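Local coordinates for protein translation initiation inhibitor (Streptococcus pyogenes, PDB 2EWC) that is of unknown function but belongs to the YjgF family, whose best-studied members deaminate reactive enamine and imine intermediates, at residues B[36-41]-B[76-81]; B[44-49]-B[64-69]; B[18-23]-B[54-59]. One frame throughout, in Å; residues are numbered along the deposited sequence.

Overall arrangement
Contact 3 starts first, at strand 15-21. The chain adds strand 24-30, then begins contact 1 at the start of helix 38-54. That helix supplies residues 44-49 to contact 2, and the turn after it, 54-59, closes the loop opened at residue 18. Strand 63-70 then closes contact 2, and helix 76-87 closes contact 1, so contact 2 is nested inside contact 1 while contact 3 crosses both. Contact 2 lies near the chain's centre and pins the long helix to the sheet; contacts 1 and 3 lie on opposite sides of that centre, their own centres about 25 Å apart. One joins the two helices, the other ties the turn to the sheet's N-terminal strands.

Contact 1 of 3, residues B[36-41]-B[76-81]; sequences QDIESQ and IPVMEK
Val78 packs against Ile38 and Glu39 in a small, largely apolar helix-to-helix contact at the surface of the fold, where the first turn of helix 38-54 meets the first turns of helix 76-87. One methyl does the touching: Val78 CG1, anti to its own backbone N (chi1 -180°), lies 3.8 Å from Glu39 CA and 3.9 Å from Glu39 CB. It also reaches Ile38 CG2 at 4.2 Å, the two side chains crossing obliquely. A short branched residue suits this place, because its methyl can lie directly against the backbone of the other helix at Glu39. Glu39 offers its aliphatic root to the valine and carries its carboxylate onward on an extended chain. There Glu39 OE2 stands 4.5 Å from Lys81 NZ, too far for a salt bridge but probably mildly attractive.

The start of the first helix is secured by Asp37 at the N-cap, whose OD1 accepts from Ser40 N at 3.0 Å. Gln41 NE2 donates to Gln36 O at 2.8 Å, holding the preceding loop to the turn. Pro107 of a neighbouring subunit also packs on Val78. Helix 76-87 links the adjacent parallel strands 63-70 and 93-98, so the contact sets the helix of a beta-alpha-beta crossover beside helix 38-54, as in the chorismate mutase-like fold of YjgF proteins.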
ATOM      1  N   GLN B  36      17.586  15.610 -40.963  1.00 36.03           N
ATOM      2  CA  GLN B  36      16.338  14.956 -41.333  1.00 36.26           C
ATOM      3  C   GLN B  36      15.449  14.782 -40.096  1.00 34.97           C
ATOM      4  O   GLN B  36      15.833  15.202 -38.994  1.00 34.90           O
ATOM      5  CB  GLN B  36      16.610  13.638 -42.068  1.00 35.58           C
ATOM      6  CG  GLN B  36      17.386  13.847 -43.364  1.00 37.96           C
ATOM      7  CD  GLN B  36      17.773  12.537 -44.053  1.00 39.01           C
ATOM      8  OE1 GLN B  36      17.015  11.561 -44.040  1.00 42.20           O
ATOM      9  NE2 GLN B  36      18.957  12.518 -44.670  1.00 42.55           N
ATOM     10  N   ASP B  37      14.270  14.190 -40.277  1.00 33.57           N
ATOM     11  CA  ASP B  37      13.299  14.052 -39.177  1.00 32.75           C
ATOM     12  C   ASP B  37      13.688  12.978 -38.144  1.00 31.34           C
ATOM     13  O   ASP B  37      14.537  12.142 -38.408  1.00 30.57           O
ATOM     14  CB  ASP B  37      11.867  13.845 -39.722  1.00 32.70           C
ATOM     15  CG  ASP B  37      11.688  12.518 -40.466  1.00 34.81           C
ATOM     16  OD1 ASP B  37      12.473  11.564 -40.291  1.00 35.89           O
ATOM     17  OD2 ASP B  37      10.715  12.412 -41.237  1.00 38.57           O
ATOM     18  N   ILE B  38      13.057  12.995 -36.971  1.00 30.37           N
ATOM     19  CA  ILE B  38      13.463  12.065 -35.906  1.00 29.98           C
ATOM     20  C   ILE B  38      13.606  10.604 -36.370  1.00 29.71           C
ATOM     21  O   ILE B  38      14.613   9.997 -36.086  1.00 28.83           O
ATOM     22  CB  ILE B  38      12.590  12.165 -34.615  1.00 29.53           C
ATOM     23  CG1 ILE B  38      13.136  11.232 -33.530  1.00 28.16           C
ATOM     24  CG2 ILE B  38      11.066  11.929 -34.932  1.00 29.90           C
ATOM     25  CD1 ILE B  38      14.549  11.615 -32.982  1.00 25.33           C
ATOM     26  N   GLU B  39      12.616  10.062 -37.086  1.00 29.72           N
ATOM     27  CA  GLU B  39      12.672   8.654 -37.499  1.00 31.02           C
ATOM     28  C   GLU B  39      13.912   8.396 -38.360  1.00 29.66           C
ATOM     29  O   GLU B  39      14.609   7.394 -38.169  1.00 29.68           O
ATOM     30  CB  GLU B  39      11.389   8.230 -38.232  1.00 30.93           C
ATOM     31  CG  GLU B  39      11.214   6.721 -38.393  1.00 33.10           C
ATOM     32  CD  GLU B  39       9.955   6.367 -39.194  1.00 35.56           C
ATOM     33  OE1 GLU B  39      10.092   5.798 -40.302  1.00 40.09           O
ATOM     34  OE2 GLU B  39       8.821   6.692 -38.735  1.00 40.83           O
ATOM     35  N   SER B  40      14.188   9.316 -39.286  0.50 29.28           N
ATOM     36  CA  SER B  40      15.338   9.203 -40.186  0.50 28.86           C
ATOM     37  C   SER B  40      16.678   9.311 -39.459  0.50 28.71           C
ATOM     38  O   SER B  40      17.650   8.664 -39.855  0.50 28.65           O
ATOM     39  CB  SER B  40      15.268  10.250 -41.296  0.50 28.54           C
ATOM     40  OG  SER B  40      14.022  10.195 -41.972  0.50 28.22           O
ATOM     41  N   GLN B  41      16.735  10.126 -38.405  1.00 28.01           N
ATOM     42  CA  GLN B  41      17.987  10.290 -37.640  1.00 27.52           C
ATOM     43  C   GLN B  41      18.233   9.077 -36.786  1.00 26.83           C
ATOM     44  O   GLN B  41      19.372   8.716 -36.556  1.00 27.34           O
ATOM     45  CB  GLN B  41      17.996  11.565 -36.790  1.00 26.56           C
ATOM     46  CG  GLN B  41      18.055  12.806 -37.628  1.00 26.36           C
ATOM     47  CD  GLN B  41      18.434  14.025 -36.844  1.00 26.29           C
ATOM     48  OE1 GLN B  41      19.027  13.935 -35.770  1.00 28.46           O
ATOM     49  NE2 GLN B  41      18.099  15.188 -37.380  1.00 23.91           N
ATOM     50  N   ILE B  76      10.932   8.433 -27.662  1.00 27.50           N
ATOM     51  CA  ILE B  76      11.178   7.000 -27.392  1.00 28.98           C
ATOM     52  C   ILE B  76      10.280   6.041 -28.213  1.00 29.43           C
ATOM     53  O   ILE B  76      10.798   5.089 -28.764  1.00 30.38           O
ATOM     54  CB  ILE B  76      11.111   6.661 -25.883  1.00 29.24           C
ATOM     55  CG1 ILE B  76      12.417   7.053 -25.174  1.00 29.58           C
ATOM     56  CG2 ILE B  76      10.901   5.147 -25.630  1.00 29.77           C
ATOM     57  CD1 ILE B  76      12.237   7.121 -23.681  1.00 32.27           C
ATOM     58  N   PRO B  77       8.944   6.277 -28.287  1.00 29.92           N
ATOM     59  CA  PRO B  77       8.125   5.374 -29.133  1.00 30.41           C
ATOM     60  C   PRO B  77       8.527   5.344 -30.623  1.00 30.60           C
ATOM     61  O   PRO B  77       8.349   4.319 -31.288  1.00 31.18           O
ATOM     62  CB  PRO B  77       6.683   5.917 -28.993  1.00 30.71           C
ATOM     63  CG  PRO B  77       6.680   6.803 -27.796  1.00 31.03           C
ATOM     64  CD  PRO B  77       8.123   7.299 -27.606  1.00 29.60           C
ATOM     65  N   VAL B  78       9.047   6.451 -31.152  1.00 30.24           N
ATOM     66  CA  VAL B  78       9.549   6.456 -32.531  1.00 29.13           C
ATOM     67  C   VAL B  78      10.729   5.495 -32.586  1.00 29.10           C
ATOM     68  O   VAL B  78      10.802   4.673 -33.482  1.00 29.02           O
ATOM     69  CB  VAL B  78       9.983   7.868 -33.011  1.00 29.50           C
ATOM     70  CG1 VAL B  78      10.500   7.821 -34.472  1.00 28.28           C
ATOM     71  CG2 VAL B  78       8.818   8.890 -32.857  1.00 27.72           C
HETATM   72  N   MSE B  79      11.644   5.596 -31.620  1.00 28.58           N
HETATM   73  CA  MSE B  79      12.806   4.708 -31.596  1.00 28.61           C
HETATM   74  C   MSE B  79      12.400   3.242 -31.403  1.00 28.99           C
HETATM   75  O   MSE B  79      12.990   2.357 -32.017  1.00 27.87           O
HETATM   76  CB  MSE B  79      13.841   5.131 -30.530  1.00 28.18           C
HETATM   77  CG  MSE B  79      15.096   4.187 -30.463  1.00 28.06           C
HETATM   78 SE   MSE B  79      16.216   4.405 -29.049  1.00 27.29          SE
HETATM   79  CE  MSE B  79      15.080   4.023 -27.690  1.00 29.88           C
ATOM     80  N   GLU B  80      11.427   3.003 -30.523  1.00 30.20           N
ATOM     81  CA  GLU B  80      10.979   1.650 -30.212  1.00 32.00           C
ATOM     82  C   GLU B  80      10.423   0.925 -31.428  1.00 32.70           C
ATOM     83  O   GLU B  80      10.673  -0.282 -31.588  1.00 32.62           O
ATOM     84  CB  GLU B  80       9.926   1.666 -29.112  1.00 32.09           C
ATOM     85  CG  GLU B  80      10.549   1.824 -27.740  1.00 35.37           C
ATOM     86  CD  GLU B  80       9.524   1.759 -26.631  1.00 39.52           C
ATOM     87  OE1 GLU B  80       8.309   1.780 -26.925  1.00 42.58           O
ATOM     88  OE2 GLU B  80       9.941   1.689 -25.461  1.00 43.08           O
ATOM     89  N   LYS B  81       9.675   1.653 -32.268  1.00 32.75           N
ATOM     90  CA  LYS B  81       9.174   1.127 -33.545  1.00 33.95           C
ATOM     91  C   LYS B  81      10.335   0.705 -34.457  1.00 33.76           C
ATOM     92  O   LYS B  81      10.300  -0.354 -35.078  1.00 33.42           O
ATOM     93  CB  LYS B  81       8.294   2.167 -34.273  1.00 33.96           C
ATOM     94  CG  LYS B  81       7.831   1.714 -35.665  1.00 35.15           C
ATOM     95  CD  LYS B  81       7.047   2.802 -36.473  1.00 34.87           C
ATOM     96  CE  LYS B  81       6.632   2.215 -37.846  1.00 36.79           C
ATOM     97  NZ  LYS B  81       5.969   3.182 -38.773  1.00 37.78           N
TER

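Contact 2 of 3, residues B[44-49]-B[64-69]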
ATOM      1  N   GLY B  44      19.457   6.579 -39.277  1.00 28.76           N
ATOM      2  CA  GLY B  44      20.809   6.996 -39.575  1.00 29.01           C
ATOM      3  C   GLY B  44      21.773   6.622 -38.455  1.00 29.87           C
ATOM      4  O   GLY B  44      22.877   6.169 -38.715  1.00 29.86           O
ATOM      5  N   ALA B  45      21.368   6.804 -37.202  1.00 29.68           N
ATOM      6  CA  ALA B  45      22.259   6.459 -36.111  1.00 30.10           C
ATOM      7  C   ALA B  45      22.518   4.945 -36.120  1.00 30.59           C
ATOM      8  O   ALA B  45      23.653   4.517 -35.954  1.00 30.45           O
ATOM      9  CB  ALA B  45      21.683   6.894 -34.812  1.00 30.08           C
ATOM     10  N   PHE B  46      21.466   4.147 -36.328  1.00 30.90           N
ATOM     11  CA  PHE B  46      21.590   2.696 -36.307  1.00 31.53           C
ATOM     12  C   PHE B  46      22.368   2.168 -37.529  1.00 31.77           C
ATOM     13  O   PHE B  46      23.012   1.116 -37.435  1.00 31.50           O
ATOM     14  CB  PHE B  46      20.220   2.015 -36.232  1.00 31.81           C
ATOM     15  CG  PHE B  46      19.536   2.121 -34.880  1.00 33.89           C
ATOM     16  CD1 PHE B  46      20.260   2.100 -33.699  1.00 33.97           C
ATOM     17  CD2 PHE B  46      18.145   2.167 -34.801  1.00 36.87           C
ATOM     18  CE1 PHE B  46      19.615   2.167 -32.454  1.00 36.26           C
ATOM     19  CE2 PHE B  46      17.496   2.230 -33.557  1.00 37.62           C
ATOM     20  CZ  PHE B  46      18.237   2.231 -32.390  1.00 35.67           C
ATOM     21  N   ASP B  47      22.285   2.880 -38.662  1.00 31.61           N
ATOM     22  CA  ASP B  47      23.118   2.568 -39.835  1.00 31.98           C
ATOM     23  C   ASP B  47      24.607   2.743 -39.495  1.00 32.38           C
ATOM     24  O   ASP B  47      25.425   1.901 -39.905  1.00 32.81           O
ATOM     25  CB  ASP B  47      22.793   3.463 -41.032  1.00 31.95           C
ATOM     26  CG  ASP B  47      21.423   3.180 -41.671  1.00 32.90           C
ATOM     27  OD1 ASP B  47      20.810   2.105 -41.432  1.00 32.08           O
ATOM     28  OD2 ASP B  47      20.970   4.053 -42.465  1.00 33.22           O
ATOM     29  N   GLU B  48      24.972   3.820 -38.782  1.00 32.47           N
ATOM     30  CA  GLU B  48      26.364   3.990 -38.335  1.00 33.83           C
ATOM     31  C   GLU B  48      26.778   2.872 -37.378  1.00 32.42           C
ATOM     32  O   GLU B  48      27.882   2.320 -37.513  1.00 32.06           O
ATOM     33  CB  GLU B  48      26.645   5.353 -37.682  1.00 34.23           C
ATOM     34  CG  GLU B  48      27.554   6.319 -38.509  1.00 38.04           C
ATOM     35  CD  GLU B  48      28.544   7.174 -37.647  1.00 37.87           C
ATOM     36  OE1 GLU B  48      28.158   7.799 -36.594  1.00 41.95           O
ATOM     37  OE2 GLU B  48      29.725   7.254 -38.060  1.00 40.41           O
HETATM   38  N   MSE B  49      25.892   2.539 -36.428  1.00 31.20           N
HETATM   39  CA  MSE B  49      26.141   1.466 -35.468  1.00 30.59           C
HETATM   40  C   MSE B  49      26.445   0.147 -36.210  1.00 31.46           C
HETATM   41  O   MSE B  49      27.433  -0.527 -35.890  1.00 30.31           O
HETATM   42  CB  MSE B  49      24.969   1.304 -34.489  1.00 30.44           C
HETATM   43  CG  MSE B  49      25.165   0.222 -33.436  1.00 30.77           C
HETATM   44 SE   MSE B  49      23.894   0.116 -32.127  1.00 28.82          SE
HETATM   45  CE  MSE B  49      22.417  -0.127 -33.068  1.00 36.51           C
ATOM     46  N   VAL B  64      24.725  -5.660 -26.741  1.00 27.13           N
ATOM     47  CA  VAL B  64      24.244  -6.022 -25.411  1.00 26.78           C
ATOM     48  C   VAL B  64      23.642  -4.848 -24.637  1.00 27.08           C
ATOM     49  O   VAL B  64      22.754  -5.055 -23.796  1.00 26.92           O
ATOM     50  CB  VAL B  64      25.328  -6.767 -24.544  1.00 26.66           C
ATOM     51  CG1 VAL B  64      25.803  -8.048 -25.246  1.00 27.41           C
ATOM     52  CG2 VAL B  64      26.526  -5.876 -24.195  1.00 27.99           C
ATOM     53  N   GLN B  65      24.087  -3.631 -24.932  1.00 26.70           N
ATOM     54  CA  GLN B  65      23.644  -2.452 -24.168  1.00 28.01           C
ATOM     55  C   GLN B  65      23.723  -1.217 -25.047  1.00 28.06           C
ATOM     56  O   GLN B  65      24.638  -1.095 -25.846  1.00 28.04           O
ATOM     57  CB  GLN B  65      24.472  -2.261 -22.871  1.00 27.37           C
ATOM     58  CG  GLN B  65      23.811  -1.343 -21.839  1.00 29.24           C
ATOM     59  CD  GLN B  65      24.086   0.134 -22.112  1.00 32.85           C
ATOM     60  OE1 GLN B  65      25.076   0.469 -22.757  1.00 34.55           O
ATOM     61  NE2 GLN B  65      23.206   1.025 -21.619  1.00 33.40           N
HETATM   62  N   MSE B  66      22.757  -0.315 -24.898  1.00 29.31           N
HETATM   63  CA  MSE B  66      22.643   0.858 -25.767  1.00 29.84           C
HETATM   64  C   MSE B  66      22.201   2.027 -24.919  1.00 30.85           C
HETATM   65  O   MSE B  66      21.267   1.894 -24.147  1.00 31.24           O
HETATM   66  CB  MSE B  66      21.569   0.597 -26.818  1.00 30.45           C
HETATM   67  CG  MSE B  66      21.982   0.855 -28.254  1.00 33.13           C
HETATM   68 SE   MSE B  66      20.865   0.162 -29.516  1.00 26.88          SE
HETATM   69  CE  MSE B  66      19.277   0.422 -28.786  1.00 29.68           C
ATOM     70  N   ASP B  67      22.881   3.165 -25.044  1.00 31.19           N
ATOM     71  CA  ASP B  67      22.420   4.409 -24.427  1.00 32.67           C
ATOM     72  C   ASP B  67      21.851   5.271 -25.554  1.00 31.87           C
ATOM     73  O   ASP B  67      22.528   5.470 -26.555  1.00 31.73           O
ATOM     74  CB  ASP B  67      23.579   5.137 -23.735  1.00 32.71           C
ATOM     75  CG  ASP B  67      23.896   4.563 -22.370  1.00 37.52           C
ATOM     76  OD1 ASP B  67      23.141   3.693 -21.897  1.00 41.48           O
ATOM     77  OD2 ASP B  67      24.898   4.984 -21.746  1.00 44.29           O
ATOM     78  N   CYS B  68      20.614   5.740 -25.406  1.00 31.15           N
ATOM     79  CA  CYS B  68      19.973   6.530 -26.469  1.00 31.11           C
ATOM     80  C   CYS B  68      19.810   7.967 -26.025  1.00 29.79           C
ATOM     81  O   CYS B  68      19.228   8.232 -24.968  1.00 29.67           O
ATOM     82  CB  CYS B  68      18.622   5.929 -26.841  1.00 31.91           C
ATOM     83  SG  CYS B  68      18.676   4.106 -26.998  1.00 38.97           S
ATOM     84  N   LEU B  69      20.349   8.900 -26.805  1.00 28.18           N
ATOM     85  CA  LEU B  69      20.321  10.313 -26.409  1.00 27.16           C
ATOM     86  C   LEU B  69      19.331  11.077 -27.292  1.00 25.99           C
ATOM     87  O   LEU B  69      19.478  11.094 -28.508  1.00 25.16           O
ATOM     88  CB  LEU B  69      21.719  10.953 -26.514  1.00 26.04           C
ATOM     89  CG  LEU B  69      22.913  10.397 -25.710  1.00 29.12           C
ATOM     90  CD1 LEU B  69      24.176  11.273 -25.890  1.00 28.62           C
ATOM     91  CD2 LEU B  69      22.606  10.265 -24.244  1.00 27.10           C
TER
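Two selenium atoms meet here: Met49 and Met66, both deposited as selenomethionine, bring their SE atoms to 4.0 Å of each other, and Met49 CE lies 3.9 Å from Met66 SE. The two side chains cross at about a right angle, each bent at its last torsion. Met49 starts anti to its backbone N (chi1 -179°), a course that carries it from helix 38-54 down towards strand 63-70. Phe46, one turn earlier on the helix, completes the group. Its ring carbon CE1 is 3.8 Å from Met66 SE and 4.1 Å from Met66 CE. Met66 SE stands 5.0 Å from the centroid of the Phe46 ring and 66° off its normal, an oblique Met-aromatic contact.

Long unbranched chains suit this layer, because the backbones are well separated: the nearest CA atoms, those of Met49 and Met66, are 10.3 Å apart. A flexible thioether, here its selenium analogue, can span that gap and mould itself to an aromatic ring. Phe87 of helix 76-87 touches both methionines, and Val114 of strand 112-119 lies against Met66.

Polar residues on the strand turn to its other face. Gln65 NE2 donates to Asp67 OD1 at 2.7 Å, with a fairly straight angle of 164°, meeting the oxygen from above the carboxylate plane. Lys95 forms a salt bridge with the same oxygen, while Lys95 of a neighbouring subunit binds OD2. Val64 and Gln65 both face Val117 in a classic beta bulge.

The chemistry implies a division of labour: polarisable, uncharged groups join helix to sheet in the buried core, probably mainly by dispersion, while Asp67 on the other face, its charge probably balanced by Lys95 and by Lys95 of a neighbouring subunit, helps join the chains.

Contact 3 of 3, residues B[18-23]-B[54-59]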
ATOM      1  N   LEU B  18      34.985   2.605 -32.677  1.00 28.84           N
ATOM      2  CA  LEU B  18      34.748   1.324 -32.042  1.00 29.56           C
ATOM      3  C   LEU B  18      36.054   0.834 -31.410  1.00 29.52           C
ATOM      4  O   LEU B  18      37.078   0.693 -32.105  1.00 29.92           O
ATOM      5  CB  LEU B  18      34.282   0.287 -33.075  1.00 30.24           C
ATOM      6  CG  LEU B  18      34.088  -1.116 -32.492  1.00 31.58           C
ATOM      7  CD1 LEU B  18      32.773  -1.179 -31.741  1.00 33.36           C
ATOM      8  CD2 LEU B  18      34.146  -2.191 -33.552  1.00 35.11           C
ATOM      9  N   VAL B  19      36.011   0.547 -30.112  1.00 29.09           N
ATOM     10  CA  VAL B  19      37.170   0.048 -29.394  1.00 28.65           C
ATOM     11  C   VAL B  19      36.898  -1.406 -29.080  1.00 30.19           C
ATOM     12  O   VAL B  19      35.846  -1.732 -28.535  1.00 30.77           O
ATOM     13  CB  VAL B  19      37.422   0.801 -28.093  1.00 28.27           C
ATOM     14  CG1 VAL B  19      38.645   0.224 -27.367  1.00 27.71           C
ATOM     15  CG2 VAL B  19      37.611   2.281 -28.338  1.00 27.13           C
ATOM     16  N   GLU B  20      37.824  -2.287 -29.470  1.00 30.62           N
ATOM     17  CA  GLU B  20      37.735  -3.702 -29.154  1.00 31.37           C
ATOM     18  C   GLU B  20      38.648  -3.960 -27.959  1.00 30.98           C
ATOM     19  O   GLU B  20      39.824  -3.587 -27.986  1.00 31.15           O
ATOM     20  CB  GLU B  20      38.188  -4.532 -30.365  1.00 31.80           C
ATOM     21  CG  GLU B  20      38.280  -6.049 -30.128  1.00 32.93           C
ATOM     22  CD  GLU B  20      39.129  -6.759 -31.201  1.00 34.41           C
ATOM     23  OE1 GLU B  20      39.090  -6.363 -32.389  1.00 37.52           O
ATOM     24  OE2 GLU B  20      39.847  -7.712 -30.844  1.00 39.23           O
ATOM     25  N   ALA B  21      38.100  -4.604 -26.925  1.00 30.03           N
ATOM     26  CA  ALA B  21      38.796  -4.885 -25.694  1.00 29.21           C
ATOM     27  C   ALA B  21      38.415  -6.296 -25.306  1.00 29.27           C
ATOM     28  O   ALA B  21      37.359  -6.521 -24.721  1.00 27.58           O
ATOM     29  CB  ALA B  21      38.358  -3.888 -24.595  1.00 29.48           C
ATOM     30  N   GLY B  22      39.256  -7.268 -25.662  1.00 29.71           N
ATOM     31  CA  GLY B  22      38.925  -8.674 -25.408  1.00 30.19           C
ATOM     32  C   GLY B  22      37.654  -9.088 -26.133  1.00 30.80           C
ATOM     33  O   GLY B  22      37.595  -9.019 -27.355  1.00 30.70           O
ATOM     34  N   ASP B  23      36.634  -9.499 -25.370  1.00 31.02           N
ATOM     35  CA  ASP B  23      35.365  -9.975 -25.938  1.00 31.10           C
ATOM     36  C   ASP B  23      34.325  -8.854 -26.107  1.00 31.01           C
ATOM     37  O   ASP B  23      33.211  -9.110 -26.590  1.00 31.22           O
ATOM     38  CB  ASP B  23      34.780 -11.097 -25.061  1.00 30.47           C
ATOM     39  CG  ASP B  23      35.630 -12.375 -25.072  1.00 32.80           C
ATOM     40  OD1 ASP B  23      36.394 -12.615 -26.055  1.00 31.16           O
ATOM     41  OD2 ASP B  23      35.504 -13.159 -24.097  1.00 31.49           O
ATOM     42  N   ALA B  54      30.184  -3.853 -38.373  1.00 29.87           N
ATOM     43  CA  ALA B  54      30.650  -4.621 -39.516  1.00 31.29           C
ATOM     44  C   ALA B  54      32.188  -4.621 -39.671  1.00 31.94           C
ATOM     45  O   ALA B  54      32.749  -5.527 -40.275  1.00 32.02           O
ATOM     46  CB  ALA B  54      29.966  -4.149 -40.821  1.00 31.63           C
ATOM     47  N   LEU B  55      32.870  -3.626 -39.113  1.00 32.98           N
ATOM     48  CA  LEU B  55      34.346  -3.616 -39.114  1.00 33.71           C
ATOM     49  C   LEU B  55      34.970  -4.834 -38.400  1.00 33.80           C
ATOM     50  O   LEU B  55      36.105  -5.221 -38.674  1.00 34.40           O
ATOM     51  CB  LEU B  55      34.870  -2.307 -38.504  1.00 33.99           C
ATOM     52  CG  LEU B  55      34.459  -1.052 -39.291  1.00 34.41           C
ATOM     53  CD1 LEU B  55      34.683   0.217 -38.511  1.00 35.34           C
ATOM     54  CD2 LEU B  55      35.177  -0.995 -40.636  1.00 34.92           C
ATOM     55  N   VAL B  56      34.220  -5.443 -37.488  1.00 33.48           N
ATOM     56  CA  VAL B  56      34.714  -6.577 -36.718  1.00 32.65           C
ATOM     57  C   VAL B  56      33.847  -7.807 -36.979  1.00 32.58           C
ATOM     58  O   VAL B  56      33.860  -8.766 -36.197  1.00 32.68           O
ATOM     59  CB  VAL B  56      34.799  -6.240 -35.205  1.00 32.83           C
ATOM     60  CG1 VAL B  56      35.881  -5.187 -34.970  1.00 31.57           C
ATOM     61  CG2 VAL B  56      33.430  -5.746 -34.645  1.00 31.56           C
ATOM     62  N   GLY B  57      33.097  -7.762 -38.080  1.00 31.77           N
ATOM     63  CA  GLY B  57      32.273  -8.878 -38.520  1.00 31.74           C
ATOM     64  C   GLY B  57      31.070  -9.151 -37.625  1.00 31.85           C
ATOM     65  O   GLY B  57      30.574 -10.283 -37.569  1.00 32.16           O
ATOM     66  N   LEU B  58      30.601  -8.119 -36.924  1.00 31.19           N
ATOM     67  CA  LEU B  58      29.454  -8.263 -36.040  1.00 30.81           C
ATOM     68  C   LEU B  58      28.216  -7.597 -36.618  1.00 30.72           C
ATOM     69  O   LEU B  58      28.266  -6.885 -37.620  1.00 30.32           O
ATOM     70  CB  LEU B  58      29.751  -7.733 -34.628  1.00 30.87           C
ATOM     71  CG  LEU B  58      30.862  -8.445 -33.843  1.00 31.66           C
ATOM     72  CD1 LEU B  58      31.102  -7.728 -32.543  1.00 31.13           C
ATOM     73  CD2 LEU B  58      30.523  -9.937 -33.617  1.00 30.08           C
ATOM     74  N   THR B  59      27.117  -7.819 -35.915  1.00 30.92           N
ATOM     75  CA  THR B  59      25.783  -7.524 -36.345  1.00 30.46           C
ATOM     76  C   THR B  59      25.070  -6.994 -35.069  1.00 30.31           C
ATOM     77  O   THR B  59      25.560  -7.195 -33.937  1.00 29.52           O
ATOM     78  CB  THR B  59      25.229  -8.872 -36.859  1.00 31.14           C
ATOM     79  OG1 THR B  59      24.898  -8.807 -38.263  1.00 33.52           O
ATOM     80  CG2 THR B  59      24.106  -9.412 -36.028  1.00 30.49           C
TER
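Gly57 N donates to Ala54 O at 3.2 Å, closing the type I turn from which Val56 reaches Leu18. The same bond belongs to a Schellman motif that ends helix 38-54, with Gly57 as its C-prime residue. Glycine suits position 57 because the motif needs a positive phi, here 70°.

Across the contact the side chains meet tip to tip. Leu18 CD2 sits against both methyls of Val56, 3.7 Å from CG1 and 3.8 Å from CG2, so one leucine branch fits the fork of the valine. Leucine has the length to reach down from the strand, its CG anti to the backbone N (chi1 177°), whereas compact valine presents a broad apolar end on the turn. Glu20, two residues further along the same strand face, borders this patch: its OE1 comes within 4.3 Å of Val56 CG1. That oxygen is hydrogen-bonded to the hydroxyl of Tyr7, which probably eases the cost of holding a carboxylate beside a methyl.

Tyr25 of strand 24-30 touches Leu18, Glu20 and Val56 alike, while Tyr7 of strand 5-10 also packs on Val56. The turn after helix 38-54 is thus seated on the face of three consecutive antiparallel strands, 5-10, 15-21 and 24-30, before the chain goes on to strand 63-70.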